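Local coordinates for 3-dehydroquinate dehydratase (PDB 4PH6), which catalyses the cis-dehydration of 3-dehydroquinate to 3-dehydroshikimate through an imine intermediate, the third step of the chorismate pathway, at residues L115-L120 against V142-D147. Residues are numbered along the deposited sequence; the frame is centred on the assembly and turned at random.
Sequences LLDIEL and VLCNHD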
ATOM      1  N   LEU A 115      11.220  23.155  12.914  1.00  4.31           N
ATOM      2  CA  LEU A 115       9.792  22.891  12.956  1.00  5.23           C
ATOM      3  C   LEU A 115       9.368  22.591  14.382  1.00  8.76           C
ATOM      4  O   LEU A 115      10.106  21.979  15.151  1.00  5.00           O
ATOM      5  CB  LEU A 115       9.408  21.724  12.043  1.00  4.16           C
ATOM      6  CG  LEU A 115       9.835  21.807  10.587  1.00  3.85           C
ATOM      7  CD1 LEU A 115      11.125  21.032  10.378  1.00  4.12           C
ATOM      8  CD2 LEU A 115       8.730  21.292   9.700  1.00  7.21           C
ATOM      9  N   LEU A 116       8.176  23.044  14.736  1.00  8.39           N
ATOM     10  CA  LEU A 116       7.659  22.811  16.076  1.00 13.33           C
ATOM     11  C   LEU A 116       6.346  22.051  15.987  1.00 13.40           C
ATOM     12  O   LEU A 116       5.424  22.457  15.268  1.00  7.97           O
ATOM     13  CB  LEU A 116       7.470  24.142  16.836  1.00 14.33           C
ATOM     14  CG  LEU A 116       6.953  24.119  18.283  1.00 11.86           C
ATOM     15  CD1 LEU A 116       7.745  23.144  19.158  1.00  9.47           C
ATOM     16  CD2 LEU A 116       6.946  25.533  18.897  1.00  7.95           C
ATOM     17  N   ASP A 117       6.289  20.939  16.710  1.00  6.16           N
ATOM     18  CA  ASP A 117       5.101  20.121  16.824  1.00  7.80           C
ATOM     19  C   ASP A 117       4.182  20.640  17.948  1.00 13.99           C
ATOM     20  O   ASP A 117       4.595  20.752  19.103  1.00  9.73           O
ATOM     21  CB  ASP A 117       5.497  18.655  17.087  1.00  6.76           C
ATOM     22  CG  ASP A 117       4.292  17.734  17.255  1.00  8.75           C
ATOM     23  OD1 ASP A 117       3.592  17.867  18.278  1.00  8.97           O
ATOM     24  OD2 ASP A 117       4.075  16.845  16.398  1.00  7.72           O
ATOM     25  N   ILE A 118       2.933  20.938  17.601  1.00  7.82           N
ATOM     26  CA  ILE A 118       1.944  21.385  18.572  1.00  8.38           C
ATOM     27  C   ILE A 118       0.638  20.610  18.376  1.00  8.86           C
ATOM     28  O   ILE A 118       0.078  20.580  17.288  1.00  8.56           O
ATOM     29  CB  ILE A 118       1.662  22.889  18.455  1.00  8.45           C
ATOM     30  CG1 ILE A 118       2.951  23.689  18.666  1.00  8.13           C
ATOM     31  CG2 ILE A 118       0.565  23.325  19.456  1.00  9.52           C
ATOM     32  CD1 ILE A 118       2.789  25.175  18.467  1.00  8.27           C
ATOM     33  N   GLU A 119       0.166  19.970  19.432  1.00 13.35           N
ATOM     34  CA  GLU A 119      -1.055  19.190  19.330  1.00 16.68           C
ATOM     35  C   GLU A 119      -2.284  20.087  19.170  1.00 10.82           C
ATOM     36  O   GLU A 119      -2.488  21.028  19.936  1.00 11.34           O
ATOM     37  CB  GLU A 119      -1.182  18.274  20.538  1.00 13.15           C
ATOM     38  CG  GLU A 119      -0.056  17.263  20.569  1.00 13.47           C
ATOM     39  CD  GLU A 119      -0.066  16.364  21.781  1.00 15.82           C
ATOM     40  OE1 GLU A 119      -0.938  16.523  22.664  1.00 17.44           O
ATOM     41  OE2 GLU A 119       0.826  15.493  21.852  1.00 20.01           O
ATOM     42  N   LEU A 120      -3.067  19.788  18.136  1.00 10.72           N
ATOM     43  CA  LEU A 120      -4.312  20.488  17.849  1.00 11.26           C
ATOM     44  C   LEU A 120      -5.147  20.731  19.102  1.00 12.52           C
ATOM     45  O   LEU A 120      -5.700  21.814  19.278  1.00 12.97           O
ATOM     46  CB  LEU A 120      -5.137  19.698  16.819  1.00 11.33           C
ATOM     47  CG  LEU A 120      -6.598  20.102  16.559  1.00 12.15           C
ATOM     48  CD1 LEU A 120      -6.702  21.484  15.899  1.00 12.11           C
ATOM     49  CD2 LEU A 120      -7.339  19.051  15.725  1.00 12.41           C
ATOM     50  N   VAL A 142       4.000  22.512  12.958  1.00  5.37           N
ATOM     51  CA  VAL A 142       3.273  21.281  12.658  1.00  5.20           C
ATOM     52  C   VAL A 142       2.203  21.074  13.717  1.00  8.40           C
ATOM     53  O   VAL A 142       2.519  20.680  14.835  1.00  7.29           O
ATOM     54  CB  VAL A 142       4.188  20.028  12.611  1.00  5.97           C
ATOM     55  CG1 VAL A 142       3.365  18.791  12.272  1.00 12.19           C
ATOM     56  CG2 VAL A 142       5.314  20.208  11.604  1.00  5.41           C
ATOM     57  N   LEU A 143       0.948  21.366  13.372  1.00  5.28           N
ATOM     58  CA  LEU A 143      -0.173  21.016  14.242  1.00 12.60           C
ATOM     59  C   LEU A 143      -0.469  19.552  14.001  1.00 13.96           C
ATOM     60  O   LEU A 143      -0.266  19.049  12.902  1.00  5.22           O
ATOM     61  CB  LEU A 143      -1.416  21.877  13.979  1.00  5.74           C
ATOM     62  CG  LEU A 143      -1.311  23.354  14.384  1.00 10.13           C
ATOM     63  CD1 LEU A 143      -2.690  23.992  14.540  1.00 14.47           C
ATOM     64  CD2 LEU A 143      -0.469  23.556  15.644  1.00  7.34           C
ATOM     65  N   CYS A 144      -0.933  18.857  15.028  1.00 10.13           N
ATOM     66  CA  CYS A 144      -1.010  17.420  14.933  1.00 10.06           C
ATOM     67  C   CYS A 144      -1.977  16.801  15.910  1.00 10.21           C
ATOM     68  O   CYS A 144      -2.277  17.361  16.971  1.00 10.54           O
ATOM     69  CB  CYS A 144       0.369  16.829  15.152  1.00 17.07           C
ATOM     70  SG  CYS A 144       1.005  17.315  16.735  1.00 28.56           S
ATOM     71  N   ASN A 145      -2.451  15.621  15.541  1.00 10.15           N
ATOM     72  CA  ASN A 145      -3.331  14.867  16.412  1.00 10.61           C
ATOM     73  C   ASN A 145      -3.018  13.381  16.326  1.00 10.96           C
ATOM     74  O   ASN A 145      -2.711  12.861  15.261  1.00 10.62           O
ATOM     75  CB  ASN A 145      -4.793  15.145  16.058  1.00 10.46           C
ATOM     76  CG  ASN A 145      -5.752  14.254  16.814  1.00 12.22           C
ATOM     77  OD1 ASN A 145      -6.468  13.467  16.219  1.00 11.30           O
ATOM     78  ND2 ASN A 145      -5.745  14.355  18.143  1.00 11.96           N
ATOM     79  N   HIS A 146      -3.073  12.705  17.463  1.00 15.61           N
ATOM     80  CA  HIS A 146      -2.811  11.274  17.507  1.00 16.52           C
ATOM     81  C   HIS A 146      -3.864  10.564  18.312  1.00 22.41           C
ATOM     82  O   HIS A 146      -4.127  10.930  19.458  1.00 20.51           O
ATOM     83  CB  HIS A 146      -1.446  10.981  18.128  1.00 13.18           C
ATOM     84  CG  HIS A 146      -0.312  11.623  17.401  1.00 14.10           C
ATOM     85  ND1 HIS A 146       0.008  12.946  17.568  1.00 12.36           N
ATOM     86  CD2 HIS A 146       0.554  11.126  16.493  1.00 12.66           C
ATOM     87  CE1 HIS A 146       1.036  13.241  16.781  1.00 29.80           C
ATOM     88  NE2 HIS A 146       1.390  12.150  16.135  1.00 12.44           N
ATOM     89  N   ASP A 147      -4.453   9.535  17.717  1.00 25.88           N
ATOM     90  CA  ASP A 147      -5.329   8.636  18.450  1.00 17.62           C
ATOM     91  C   ASP A 147      -4.730   7.245  18.400  1.00 15.58           C
ATOM     92  O   ASP A 147      -4.749   6.613  17.353  1.00 15.16           O
ATOM     93  CB  ASP A 147      -6.728   8.636  17.852  1.00 15.96           C
ATOM     94  CG  ASP A 147      -7.760   8.022  18.785  1.00 16.27           C
ATOM     95  OD1 ASP A 147      -7.426   7.057  19.509  1.00 17.49           O
ATOM     96  OD2 ASP A 147      -8.903   8.506  18.790  1.00 16.53           O
TER
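V142 meets the neighbouring strand through its backbone: its N gives a nearly straight hydrogen bond to L116 O (2.7 Å), and its O takes one from I118 N (2.8 Å). On the face it shares with D117, its CG2 touches L115 CD2 at 4.1 Å. L143 turns to the other face with I118. Its CD2 packs against I118 CB at 3.6 Å, while its CA lies against I118 O in a CA-H...O contact. C144 N makes a weak, bent bond (127°) to that I118 O, and C144 O accepts from L120 N at 2.8 Å. The sulfur SG, at chi1 58° between its own backbone N and carbonyl carbon, lies beside the D117 carboxylate, tilted out of its plane, 3.1 Å from both OD1 and OD2. D117 OD2 forms a salt bridge to NH2 of R85, a predicted substrate-binding arginine whose NH1 is salt-bridged by E119 OE2; E119 OE1 hydrogen-bonds T86. The two strand segments are inclined at 42°; past C144, strand 140-147 outruns 115-119, carrying H146, the predicted proton donor/acceptor, whose NE2 hydrogen-bonds K173, the predicted Schiff-base lysine. The two parallel strands and helix 124-136 form one beta-alpha-beta unit of the (beta/alpha)8 barrel. I118 packs outward on that helix and L143 on M164 of helix 154-166, whereas C144 touches K173 of strand 171-176; strand 80-83 pairs with the far edge of 115-119.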